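Long-range contacts in tRNA dimethylallyltransferase (Bacillus halodurans, PDB 3EXA), which probably catalyses transfer of a dimethylallyl group from dimethylallyl diphosphate onto adenine 37 of tRNAs that read codons beginning with uridine: residues 37-43 with 236-240; 139-143 with 162-166; 107-111 with 188-194; 29-33 with 58-63. One frame throughout, in Å; residues are numbered along the deposited sequence.

Contact 1. Residues 37-43 with 236-240; sequences MQVYRGM and QSVQA
With CG turned opposite its carbonyl carbon (chi1 -62°), Tyr40 lays its ring against Ser237, and Met37 and Met43, both selenomethionines, set off in the same first-torsion range and reach the same turn of chain on their own paths. Ser237 CB sits squarely over one ring face, 3.8 Å from the centroid and practically on the ring normal, a CH-pi contact. Val39 CG2 covers the opposite face, which leaves the ring clamped between a neighbour in sequence and a residue almost two hundred positions away. At the ring's edge Gln236 NE2 comes to 3.0 Å from Tyr40 OH, but the angle is too poor for a hydrogen bond. The hydroxyl pairs instead with Glu70 O, and Gln236 OE1 with Phe72 N and with His125 of the second subunit. Met37, bent at its second and third torsions, sets SE 3.5 Å from Ala240 CB and CE the same distance from Gln236 NE2. Met43 lays its SE 3.6 Å from Ser237 CB. Residues 35-38 and 239-244 are both thought to contact the substrate tRNA, so this packing joins two parts of that surface. Ser237 OG bonds to Pro68 O, tying the contact to a third loop; the two segments themselves belong to the loop between strand 29-33 and helix 52-55 and the loop between helices 220-229 and 244-251.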
loop_
_atom_site.group_PDB
_atom_site.type_symbol
_atom_site.label_atom_id
_atom_site.label_comp_id
_atom_site.label_asym_id
_atom_site.label_seq_id
_atom_site.Cartn_x
_atom_site.Cartn_y
_atom_site.Cartn_z
HETATM N N MSE A 37 -2.996 -7.767 -27.039
HETATM C CA MSE A 37 -4.150 -7.336 -27.823
HETATM C C MSE A 37 -4.973 -8.498 -28.352
HETATM O O MSE A 37 -6.159 -8.340 -28.627
HETATM C CB MSE A 37 -3.711 -6.438 -28.981
HETATM C CG MSE A 37 -3.362 -5.030 -28.545
HETATM SE SE MSE A 37 -4.841 -4.140 -27.613
HETATM C CE MSE A 37 -4.099 -4.124 -25.801
ATOM N N GLN A 38 -4.339 -9.658 -28.485
ATOM C CA GLN A 38 -5.003 -10.857 -28.979
ATOM C C GLN A 38 -6.075 -11.352 -28.018
ATOM O O GLN A 38 -6.877 -12.209 -28.385
ATOM C CB GLN A 38 -3.997 -11.992 -29.170
ATOM C CG GLN A 38 -2.860 -11.699 -30.119
ATOM C CD GLN A 38 -3.320 -11.616 -31.547
ATOM O OE1 GLN A 38 -4.130 -10.760 -31.898
ATOM N NE2 GLN A 38 -2.810 -12.508 -32.385
ATOM N N VAL A 39 -6.086 -10.839 -26.790
ATOM C CA VAL A 39 -7.074 -11.301 -25.816
ATOM C C VAL A 39 -8.470 -10.765 -26.077
ATOM O O VAL A 39 -9.459 -11.437 -25.775
ATOM C CB VAL A 39 -6.685 -10.931 -24.346
ATOM C CG1 VAL A 39 -5.219 -11.294 -24.077
ATOM C CG2 VAL A 39 -6.961 -9.458 -24.068
ATOM N N TYR A 40 -8.551 -9.570 -26.657
ATOM C CA TYR A 40 -9.841 -8.927 -26.921
ATOM C C TYR A 40 -10.611 -9.505 -28.093
ATOM O O TYR A 40 -10.174 -9.428 -29.236
ATOM C CB TYR A 40 -9.632 -7.425 -27.137
ATOM C CG TYR A 40 -9.061 -6.719 -25.927
ATOM C CD1 TYR A 40 -9.838 -6.521 -24.781
ATOM C CD2 TYR A 40 -7.747 -6.279 -25.912
ATOM C CE1 TYR A 40 -9.315 -5.902 -23.651
ATOM C CE2 TYR A 40 -7.212 -5.663 -24.789
ATOM C CZ TYR A 40 -7.997 -5.477 -23.665
ATOM O OH TYR A 40 -7.470 -4.866 -22.548
ATOM N N ARG A 41 -11.773 -10.075 -27.809
ATOM C CA ARG A 41 -12.585 -10.643 -28.869
ATOM C C ARG A 41 -13.382 -9.594 -29.624
ATOM O O ARG A 41 -13.818 -8.594 -29.052
ATOM C CB ARG A 41 -13.518 -11.718 -28.310
ATOM C CG ARG A 41 -13.862 -11.533 -26.870
ATOM C CD ARG A 41 -14.418 -12.814 -26.328
ATOM N NE ARG A 41 -14.366 -12.810 -24.875
ATOM C CZ ARG A 41 -14.736 -13.830 -24.112
ATOM N NH1 ARG A 41 -15.191 -14.947 -24.664
ATOM N NH2 ARG A 41 -14.646 -13.731 -22.793
ATOM N N GLY A 42 -13.557 -9.840 -30.922
ATOM C CA GLY A 42 -14.285 -8.923 -31.780
ATOM C C GLY A 42 -13.321 -7.976 -32.469
ATOM O O GLY A 42 -13.717 -7.192 -33.332
HETATM N N MSE A 43 -12.056 -8.055 -32.061
HETATM C CA MSE A 43 -10.979 -7.238 -32.604
HETATM C C MSE A 43 -10.006 -8.201 -33.268
HETATM O O MSE A 43 -8.971 -8.548 -32.702
HETATM C CB MSE A 43 -10.289 -6.471 -31.468
HETATM C CG MSE A 43 -11.158 -5.352 -30.883
HETATM SE SE MSE A 43 -10.578 -4.608 -29.190
HETATM C CE MSE A 43 -9.371 -3.221 -29.774
ATOM N N GLN A 236 -8.180 0.284 -22.619
ATOM C CA GLN A 236 -6.922 -0.286 -23.061
ATOM C C GLN A 236 -7.026 -0.717 -24.527
ATOM O O GLN A 236 -6.238 -0.286 -25.375
ATOM C CB GLN A 236 -6.569 -1.483 -22.186
ATOM C CG GLN A 236 -5.208 -2.054 -22.462
ATOM C CD GLN A 236 -4.982 -3.316 -21.689
ATOM O OE1 GLN A 236 -5.251 -3.375 -20.490
ATOM N NE2 GLN A 236 -4.488 -4.341 -22.366
ATOM N N SER A 237 -8.020 -1.555 -24.809
ATOM C CA SER A 237 -8.268 -2.081 -26.152
ATOM C C SER A 237 -8.216 -1.045 -27.273
ATOM O O SER A 237 -7.543 -1.235 -28.285
ATOM C CB SER A 237 -9.646 -2.735 -26.202
ATOM O OG SER A 237 -10.660 -1.733 -26.125
ATOM N N VAL A 238 -8.958 0.037 -27.080
ATOM C CA VAL A 238 -9.078 1.100 -28.057
ATOM C C VAL A 238 -7.920 2.082 -28.091
ATOM O O VAL A 238 -7.791 2.871 -29.023
ATOM C CB VAL A 238 -10.403 1.845 -27.821
ATOM C CG1 VAL A 238 -10.344 3.243 -28.382
ATOM C CG2 VAL A 238 -11.529 1.069 -28.455
ATOM N N GLN A 239 -7.075 2.032 -27.077
ATOM C CA GLN A 239 -5.934 2.931 -27.031
ATOM C C GLN A 239 -4.770 2.293 -27.767
ATOM O O GLN A 239 -3.701 2.887 -27.905
ATOM C CB GLN A 239 -5.550 3.227 -25.576
ATOM C CG GLN A 239 -6.547 4.126 -24.855
ATOM C CD GLN A 239 -6.333 4.189 -23.344
ATOM O OE1 GLN A 239 -6.157 3.163 -22.688
ATOM N NE2 GLN A 239 -6.372 5.394 -22.788
ATOM N N ALA A 240 -4.989 1.076 -28.251
ATOM C CA ALA A 240 -3.951 0.341 -28.971
ATOM C C ALA A 240 -3.499 1.037 -30.254
ATOM O O ALA A 240 -4.295 1.665 -30.964
ATOM C CB ALA A 240 -4.435 -1.069 -29.289
#

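Contact 2. Residues 139-143 with 162-166; sequences LHDKL and VIRAL
Leu166 reaches across to helix 136-144 and divides its two methyl groups between two leucines one helical turn apart. Beyond CB, its CG already lies 4.0 Å from Leu143 CB. From there CD2 drops onto Leu143, 3.4 Å from CB and equally near to CD2 of that residue, which is tight for carbon against carbon. The other branch, CD1, goes the opposite way along the helix to meet Leu139 CD1 at 3.5 Å and grazes the aliphatic part of Lys142 at CD. This is the apolar seam of two helices running in roughly the same direction, their local axes 9.9 Å apart and inclined by 32°, within the small helical region far from the nucleotide-binding core. Residues 160-164 of helix 159-171 are thought to contact the substrate tRNA. Helix 121-133 closes the seam, with Phe130 and Val131 against Leu139 and Leu127 against Leu166. One turn before Leu166, Val162 puts CG1 3.8 Å from Leu139 CG, and Val162 CG2 lies 4.0 Å from His140 CD2. With CG anti to the amide nitrogen (chi1 175°), Leu139 also extends CD2 to Ile163 CG1. The imidazole of His140 is held by a hydrogen bond from NE2 to Ile154 O.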
loop_
_atom_site.group_PDB
_atom_site.type_symbol
_atom_site.label_atom_id
_atom_site.label_comp_id
_atom_site.label_asym_id
_atom_site.label_seq_id
_atom_site.Cartn_x
_atom_site.Cartn_y
_atom_site.Cartn_z
ATOM N N LEU A 139 10.211 14.622 16.347
ATOM C CA LEU A 139 9.753 13.792 15.239
ATOM C C LEU A 139 10.047 14.556 13.951
ATOM O O LEU A 139 10.254 13.973 12.881
ATOM C CB LEU A 139 8.252 13.544 15.347
ATOM C CG LEU A 139 7.686 12.776 14.157
ATOM C CD1 LEU A 139 8.264 11.393 14.164
ATOM C CD2 LEU A 139 6.174 12.728 14.222
ATOM N N HIS A 140 10.062 15.877 14.090
ATOM C CA HIS A 140 10.332 16.785 12.997
ATOM C C HIS A 140 11.828 16.741 12.717
ATOM O O HIS A 140 12.257 16.731 11.561
ATOM C CB HIS A 140 9.893 18.198 13.389
ATOM C CG HIS A 140 9.830 19.153 12.240
ATOM N ND1 HIS A 140 10.908 19.916 11.844
ATOM C CD2 HIS A 140 8.825 19.450 11.383
ATOM C CE1 HIS A 140 10.568 20.642 10.794
ATOM N NE2 HIS A 140 9.310 20.376 10.493
ATOM N N ASP A 141 12.628 16.700 13.776
ATOM C CA ASP A 141 14.071 16.636 13.587
ATOM C C ASP A 141 14.424 15.308 12.927
ATOM O O ASP A 141 15.366 15.234 12.137
ATOM C CB ASP A 141 14.812 16.785 14.920
ATOM C CG ASP A 141 14.660 18.175 15.520
ATOM O OD1 ASP A 141 14.705 19.167 14.757
ATOM O OD2 ASP A 141 14.505 18.281 16.756
ATOM N N LYS A 142 13.657 14.265 13.243
ATOM C CA LYS A 142 13.894 12.944 12.666
ATOM C C LYS A 142 13.780 13.006 11.150
ATOM O O LYS A 142 14.616 12.464 10.427
ATOM C CB LYS A 142 12.882 11.926 13.204
ATOM C CG LYS A 142 12.987 10.548 12.540
ATOM C CD LYS A 142 11.933 9.573 13.067
ATOM C CE LYS A 142 12.260 9.064 14.475
ATOM N NZ LYS A 142 13.441 8.131 14.515
ATOM N N LEU A 143 12.738 13.672 10.671
ATOM C CA LEU A 143 12.513 13.794 9.244
ATOM C C LEU A 143 13.508 14.773 8.619
ATOM O O LEU A 143 13.950 14.579 7.489
ATOM C CB LEU A 143 11.064 14.231 9.010
ATOM C CG LEU A 143 10.515 14.403 7.594
ATOM C CD1 LEU A 143 10.797 15.810 7.113
ATOM C CD2 LEU A 143 11.116 13.359 6.668
ATOM N N VAL A 162 3.939 15.098 9.136
ATOM C CA VAL A 162 5.324 14.677 9.294
ATOM C C VAL A 162 5.367 13.154 9.315
ATOM O O VAL A 162 6.266 12.543 8.749
ATOM C CB VAL A 162 5.932 15.239 10.594
ATOM C CG1 VAL A 162 7.295 14.605 10.868
ATOM C CG2 VAL A 162 6.071 16.750 10.473
ATOM N N ILE A 163 4.392 12.531 9.958
ATOM C CA ILE A 163 4.367 11.074 9.982
ATOM C C ILE A 163 4.187 10.553 8.555
ATOM O O ILE A 163 4.786 9.556 8.165
ATOM C CB ILE A 163 3.217 10.548 10.863
ATOM C CG1 ILE A 163 3.590 10.724 12.338
ATOM C CG2 ILE A 163 2.921 9.086 10.531
ATOM C CD1 ILE A 163 2.526 10.304 13.296
ATOM N N ARG A 164 3.349 11.234 7.786
ATOM C CA ARG A 164 3.085 10.848 6.407
ATOM C C ARG A 164 4.379 10.871 5.594
ATOM O O ARG A 164 4.656 9.954 4.824
ATOM C CB ARG A 164 2.058 11.806 5.805
ATOM C CG ARG A 164 1.968 11.785 4.289
ATOM C CD ARG A 164 1.400 10.480 3.760
ATOM N NE ARG A 164 0.216 10.708 2.934
ATOM C CZ ARG A 164 0.180 11.501 1.866
ATOM N NH1 ARG A 164 1.266 12.158 1.477
ATOM N NH2 ARG A 164 -0.949 11.644 1.186
ATOM N N ALA A 165 5.170 11.924 5.772
ATOM C CA ALA A 165 6.433 12.068 5.051
ATOM C C ALA A 165 7.407 10.941 5.370
ATOM O O ALA A 165 8.073 10.416 4.479
ATOM C CB ALA A 165 7.072 13.408 5.385
ATOM N N LEU A 166 7.495 10.573 6.642
ATOM C CA LEU A 166 8.407 9.516 7.044
ATOM C C LEU A 166 7.956 8.145 6.534
ATOM O O LEU A 166 8.786 7.273 6.284
ATOM C CB LEU A 166 8.553 9.491 8.573
ATOM C CG LEU A 166 9.091 10.772 9.247
ATOM C CD1 LEU A 166 8.814 10.738 10.748
ATOM C CD2 LEU A 166 10.579 10.911 8.982
#

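Contact 3. Residues 107-111 with 188-194; sequences AVIHQ and SPYNLVM
Ile109 and Leu192 meet at a slant, methyl against branch: Leu192 CD1 presses on Ile109 CG2 at 3.3 Å, tighter than normal carbon contact, and lies nearly as close to Ile109 CB. Ile109 holds CG1 between its backbone N and carbonyl carbon (chi1 67°), and its side chain crosses that of selenomethionine Met194 at about a right angle, Ile109 CD1 4.2 Å from Met194 SE. Tyr190 turns its edge to the helix. Val108 O lies in its ring plane, 3.4 Å from CE1, so the carbonyl faces a ring C-H. Farther out, the side chains of Gln111 and Pro189 also cross roughly perpendicularly, CG to CG 3.7 Å. Helix 102-110 packs its C-terminal part against strand 191-198 and the residues leading into it, a strand flanked in the parallel sheet by strands 4-9 and 284-288. The one hydrogen bond across the contact runs from Ser188 OG to Ile109 O, 2.9 Å long and in the carbonyl plane. Ser188 OG in turn accepts from Tyr190 N at 3.3 Å, closing an ST turn. Donating to the helix and accepting from its own chain, the serine hydroxyl occupies a carbonyl near the C-terminal end of the helix and fixes the bend into the strand.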
loop_
_atom_site.group_PDB
_atom_site.type_symbol
_atom_site.label_atom_id
_atom_site.label_comp_id
_atom_site.label_asym_id
_atom_site.label_seq_id
_atom_site.Cartn_x
_atom_site.Cartn_y
_atom_site.Cartn_z
ATOM N N ALA A 107 7.728 -10.696 -17.572
ATOM C CA ALA A 107 7.030 -10.971 -16.334
ATOM C C ALA A 107 6.820 -12.468 -16.135
ATOM O O ALA A 107 6.802 -12.949 -15.007
ATOM C CB ALA A 107 5.700 -10.244 -16.321
ATOM N N VAL A 108 6.666 -13.199 -17.235
ATOM C CA VAL A 108 6.450 -14.645 -17.184
ATOM C C VAL A 108 7.749 -15.425 -17.031
ATOM O O VAL A 108 7.834 -16.350 -16.232
ATOM C CB VAL A 108 5.759 -15.147 -18.464
ATOM C CG1 VAL A 108 5.845 -16.662 -18.547
ATOM C CG2 VAL A 108 4.315 -14.684 -18.480
ATOM N N ILE A 109 8.761 -15.045 -17.801
ATOM C CA ILE A 109 10.013 -15.764 -17.746
ATOM C C ILE A 109 10.820 -15.472 -16.498
ATOM O O ILE A 109 11.806 -16.154 -16.230
ATOM C CB ILE A 109 10.893 -15.471 -18.969
ATOM C CG1 ILE A 109 11.350 -14.013 -18.955
ATOM C CG2 ILE A 109 10.134 -15.769 -20.234
ATOM C CD1 ILE A 109 12.377 -13.717 -20.037
ATOM N N HIS A 110 10.412 -14.465 -15.733
ATOM C CA HIS A 110 11.133 -14.110 -14.514
ATOM C C HIS A 110 10.275 -14.269 -13.269
ATOM O O HIS A 110 10.767 -14.137 -12.149
ATOM C CB HIS A 110 11.647 -12.669 -14.599
ATOM C CG HIS A 110 12.768 -12.485 -15.572
ATOM N ND1 HIS A 110 12.719 -11.565 -16.600
ATOM C CD2 HIS A 110 13.976 -13.089 -15.670
ATOM C CE1 HIS A 110 13.847 -11.611 -17.285
ATOM N NE2 HIS A 110 14.629 -12.528 -16.741
ATOM N N GLN A 111 8.993 -14.555 -13.458
ATOM C CA GLN A 111 8.093 -14.725 -12.323
ATOM C C GLN A 111 8.150 -13.532 -11.370
ATOM O O GLN A 111 8.228 -13.714 -10.154
ATOM C CB GLN A 111 8.450 -15.998 -11.548
ATOM C CG GLN A 111 8.091 -17.278 -12.250
ATOM C CD GLN A 111 6.626 -17.339 -12.611
ATOM O OE1 GLN A 111 6.177 -16.702 -13.569
ATOM N NE2 GLN A 111 5.865 -18.100 -11.840
ATOM N N SER A 188 15.719 -16.738 -14.216
ATOM C CA SER A 188 14.585 -17.506 -14.702
ATOM C C SER A 188 14.460 -18.883 -14.064
ATOM O O SER A 188 15.436 -19.631 -13.977
ATOM C CB SER A 188 14.672 -17.694 -16.213
ATOM O OG SER A 188 13.537 -18.408 -16.676
ATOM N N PRO A 189 13.248 -19.239 -13.613
ATOM C CA PRO A 189 13.015 -20.540 -12.993
ATOM C C PRO A 189 12.798 -21.634 -14.036
ATOM O O PRO A 189 12.754 -22.811 -13.694
ATOM C CB PRO A 189 11.760 -20.299 -12.167
ATOM C CG PRO A 189 10.983 -19.390 -13.064
ATOM C CD PRO A 189 12.059 -18.382 -13.460
ATOM N N TYR A 190 12.644 -21.253 -15.303
ATOM C CA TYR A 190 12.422 -22.244 -16.364
ATOM C C TYR A 190 13.701 -22.645 -17.111
ATOM O O TYR A 190 14.740 -21.982 -17.012
ATOM C CB TYR A 190 11.423 -21.718 -17.416
ATOM C CG TYR A 190 10.042 -21.362 -16.917
ATOM C CD1 TYR A 190 9.696 -20.046 -16.654
ATOM C CD2 TYR A 190 9.080 -22.351 -16.706
ATOM C CE1 TYR A 190 8.432 -19.717 -16.192
ATOM C CE2 TYR A 190 7.808 -22.037 -16.241
ATOM C CZ TYR A 190 7.489 -20.712 -15.985
ATOM O OH TYR A 190 6.235 -20.386 -15.516
ATOM N N ASN A 191 13.607 -23.753 -17.844
ATOM C CA ASN A 191 14.699 -24.225 -18.693
ATOM C C ASN A 191 14.269 -23.489 -19.953
ATOM O O ASN A 191 13.576 -24.047 -20.808
ATOM C CB ASN A 191 14.606 -25.743 -18.912
ATOM C CG ASN A 191 15.626 -26.259 -19.918
ATOM O OD1 ASN A 191 16.217 -25.486 -20.681
ATOM N ND2 ASN A 191 15.821 -27.573 -19.938
ATOM N N LEU A 192 14.642 -22.218 -20.033
ATOM C CA LEU A 192 14.246 -21.384 -21.147
ATOM C C LEU A 192 15.231 -21.255 -22.298
ATOM O O LEU A 192 16.452 -21.209 -22.113
ATOM C CB LEU A 192 13.872 -19.988 -20.632
ATOM C CG LEU A 192 13.344 -18.936 -21.627
ATOM C CD1 LEU A 192 12.496 -17.936 -20.890
ATOM C CD2 LEU A 192 14.502 -18.228 -22.323
ATOM N N VAL A 193 14.650 -21.220 -23.494
ATOM C CA VAL A 193 15.353 -21.039 -24.749
ATOM C C VAL A 193 14.555 -19.923 -25.431
ATOM O O VAL A 193 13.364 -20.069 -25.735
ATOM C CB VAL A 193 15.335 -22.315 -25.621
ATOM C CG1 VAL A 193 15.973 -22.031 -26.974
ATOM C CG2 VAL A 193 16.102 -23.431 -24.922
HETATM N N MSE A 194 15.215 -18.791 -25.628
HETATM C CA MSE A 194 14.590 -17.636 -26.234
HETATM C C MSE A 194 15.234 -17.341 -27.583
HETATM O O MSE A 194 16.446 -17.158 -27.666
HETATM C CB MSE A 194 14.758 -16.441 -25.304
HETATM C CG MSE A 194 13.658 -15.415 -25.408
HETATM SE SE MSE A 194 13.716 -14.132 -23.959
HETATM C CE MSE A 194 13.312 -12.545 -24.982
#

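Contact 4. Residues 29-33 with 58-63; sequences GEVIS and VPHHLI
Val31 and His60 form a parallel beta bridge, and the backbone hydrogen bonds run from Val31 to the residues flanking His60. Val31 N donates to Pro59 O at 2.9 Å and Val31 O accepts from His61 N at the same length; Ser33 N then reaches His61 O at 3.2 Å. Val31 O takes a second bond, from His61 ND1, 3.2 Å away. That donor stands well above the carbonyl plane while the oxygen lies in the imidazole plane; one residue grips the carbonyl twice and the ring is held in its rotation. On the other sheet face, a CH-pi contact sets Val31 CB over the His60 ring, 3.7 Å from its centroid. His60 NE2 is buried here and has no hydrogen-bonding partner in the model. On that face Val31 CG2 also meets Val58 CG1; on the His61 side Ile32 CG2 lies 3.6 Å from Leu62 CD2. Charge gathers at Glu30, whose CG rests on Pro59 CG while its carboxylate makes salt bridges with Arg91 and Arg93. Strand 60-61, the edge of the six-stranded parallel sheet, closes a beta-alpha-beta unit with helix 52-55 and strand 29-33, whose other neighbour is 94-98. Helix 74-90 packs on Ile32 and Leu62, helix 16-25 on Val58.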
loop_
_atom_site.group_PDB
_atom_site.type_symbol
_atom_site.label_atom_id
_atom_site.label_comp_id
_atom_site.label_asym_id
_atom_site.label_seq_id
_atom_site.Cartn_x
_atom_site.Cartn_y
_atom_site.Cartn_z
ATOM N N GLY A 29 4.296 -29.221 -29.132
ATOM C CA GLY A 29 4.040 -28.170 -28.163
ATOM C C GLY A 29 2.741 -27.396 -28.321
ATOM O O GLY A 29 2.016 -27.591 -29.294
ATOM N N GLU A 30 2.433 -26.533 -27.352
ATOM C CA GLU A 30 1.225 -25.716 -27.414
ATOM C C GLU A 30 1.660 -24.259 -27.369
ATOM O O GLU A 30 2.702 -23.951 -26.795
ATOM C CB GLU A 30 0.302 -26.018 -26.240
ATOM C CG GLU A 30 0.037 -27.489 -26.048
ATOM C CD GLU A 30 -1.177 -27.743 -25.179
ATOM O OE1 GLU A 30 -1.480 -26.901 -24.310
ATOM O OE2 GLU A 30 -1.832 -28.787 -25.363
ATOM N N VAL A 31 0.886 -23.354 -27.962
ATOM C CA VAL A 31 1.305 -21.956 -27.955
ATOM C C VAL A 31 0.562 -21.061 -26.996
ATOM O O VAL A 31 -0.667 -21.071 -26.935
ATOM C CB VAL A 31 1.187 -21.287 -29.350
ATOM C CG1 VAL A 31 1.659 -19.838 -29.255
ATOM C CG2 VAL A 31 1.996 -22.043 -30.387
ATOM N N ILE A 32 1.312 -20.275 -26.241
ATOM C CA ILE A 32 0.696 -19.325 -25.335
ATOM C C ILE A 32 0.945 -17.972 -25.981
ATOM O O ILE A 32 2.100 -17.557 -26.137
ATOM C CB ILE A 32 1.342 -19.317 -23.960
ATOM C CG1 ILE A 32 1.315 -20.727 -23.363
ATOM C CG2 ILE A 32 0.596 -18.333 -23.071
ATOM C CD1 ILE A 32 1.991 -20.815 -22.015
ATOM N N SER A 33 -0.137 -17.297 -26.364
ATOM C CA SER A 33 -0.055 -15.995 -27.011
ATOM C C SER A 33 0.453 -14.949 -26.039
ATOM O O SER A 33 -0.124 -14.757 -24.971
ATOM C CB SER A 33 -1.426 -15.568 -27.537
ATOM O OG SER A 33 -1.356 -14.257 -28.092
ATOM N N VAL A 58 -2.187 -26.782 -34.115
ATOM C CA VAL A 58 -1.515 -26.438 -32.874
ATOM C C VAL A 58 -2.468 -25.645 -32.000
ATOM O O VAL A 58 -3.089 -24.684 -32.451
ATOM C CB VAL A 58 -0.258 -25.588 -33.122
ATOM C CG1 VAL A 58 0.413 -25.265 -31.794
ATOM C CG2 VAL A 58 0.703 -26.328 -34.041
ATOM N N PRO A 59 -2.616 -26.049 -30.737
ATOM C CA PRO A 59 -3.511 -25.344 -29.815
ATOM C C PRO A 59 -2.933 -24.022 -29.297
ATOM O O PRO A 59 -1.750 -23.936 -28.946
ATOM C CB PRO A 59 -3.717 -26.359 -28.695
ATOM C CG PRO A 59 -2.405 -27.084 -28.676
ATOM C CD PRO A 59 -2.129 -27.301 -30.140
ATOM N N HIS A 60 -3.775 -22.995 -29.260
ATOM C CA HIS A 60 -3.351 -21.693 -28.786
ATOM C C HIS A 60 -4.180 -21.204 -27.607
ATOM O O HIS A 60 -5.402 -21.372 -27.573
ATOM C CB HIS A 60 -3.400 -20.673 -29.928
ATOM C CG HIS A 60 -2.389 -20.922 -30.997
ATOM N ND1 HIS A 60 -1.674 -19.907 -31.601
ATOM C CD2 HIS A 60 -1.970 -22.070 -31.583
ATOM C CE1 HIS A 60 -0.864 -20.417 -32.506
ATOM N NE2 HIS A 60 -1.027 -21.733 -32.515
ATOM N N HIS A 61 -3.508 -20.589 -26.640
ATOM C CA HIS A 61 -4.184 -20.092 -25.452
ATOM C C HIS A 61 -4.108 -18.584 -25.278
ATOM O O HIS A 61 -3.202 -17.925 -25.795
ATOM C CB HIS A 61 -3.592 -20.744 -24.202
ATOM C CG HIS A 61 -3.508 -22.235 -24.276
ATOM N ND1 HIS A 61 -2.579 -22.889 -25.052
ATOM C CD2 HIS A 61 -4.255 -23.196 -23.687
ATOM C CE1 HIS A 61 -2.757 -24.194 -24.941
ATOM N NE2 HIS A 61 -3.768 -24.407 -24.120
ATOM N N LEU A 62 -5.068 -18.059 -24.520
ATOM C CA LEU A 62 -5.141 -16.641 -24.214
ATOM C C LEU A 62 -5.577 -15.784 -25.393
ATOM O O LEU A 62 -5.173 -14.627 -25.536
ATOM C CB LEU A 62 -3.794 -16.175 -23.669
ATOM C CG LEU A 62 -3.604 -16.290 -22.146
ATOM C CD1 LEU A 62 -4.342 -17.494 -21.557
ATOM C CD2 LEU A 62 -2.128 -16.366 -21.867
ATOM N N ILE A 63 -6.400 -16.370 -26.249
ATOM C CA ILE A 63 -6.924 -15.657 -27.394
ATOM C C ILE A 63 -8.427 -15.536 -27.204
ATOM O O ILE A 63 -9.106 -16.527 -26.917
ATOM C CB ILE A 63 -6.675 -16.409 -28.701
ATOM C CG1 ILE A 63 -5.190 -16.693 -28.868
ATOM C CG2 ILE A 63 -7.179 -15.581 -29.867
ATOM C CD1 ILE A 63 -4.359 -15.475 -29.120
#

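How the contacts relate
Contacts 3 and 4 belong to the parallel sheet of the P-loop core, their centres about 17 Å apart: contact 4 pairs edge strand 60-61 with 29-33, and contact 3 packs helix 102-110 against strand 191-198. Contact 1 touches contact 4, where Gln38 packs on Ser33 and Ile63, and their segments alternate along the chain. Contact 2 stands apart, about 46 Å from contact 1 between centres, in a helical region inserted between helix 102-110 and strand 191-198; both of its segments thus fall between those of contact 3. Residues thought to meet tRNA occur in contacts 1 and 2, so the substrate probably spans core and insertion.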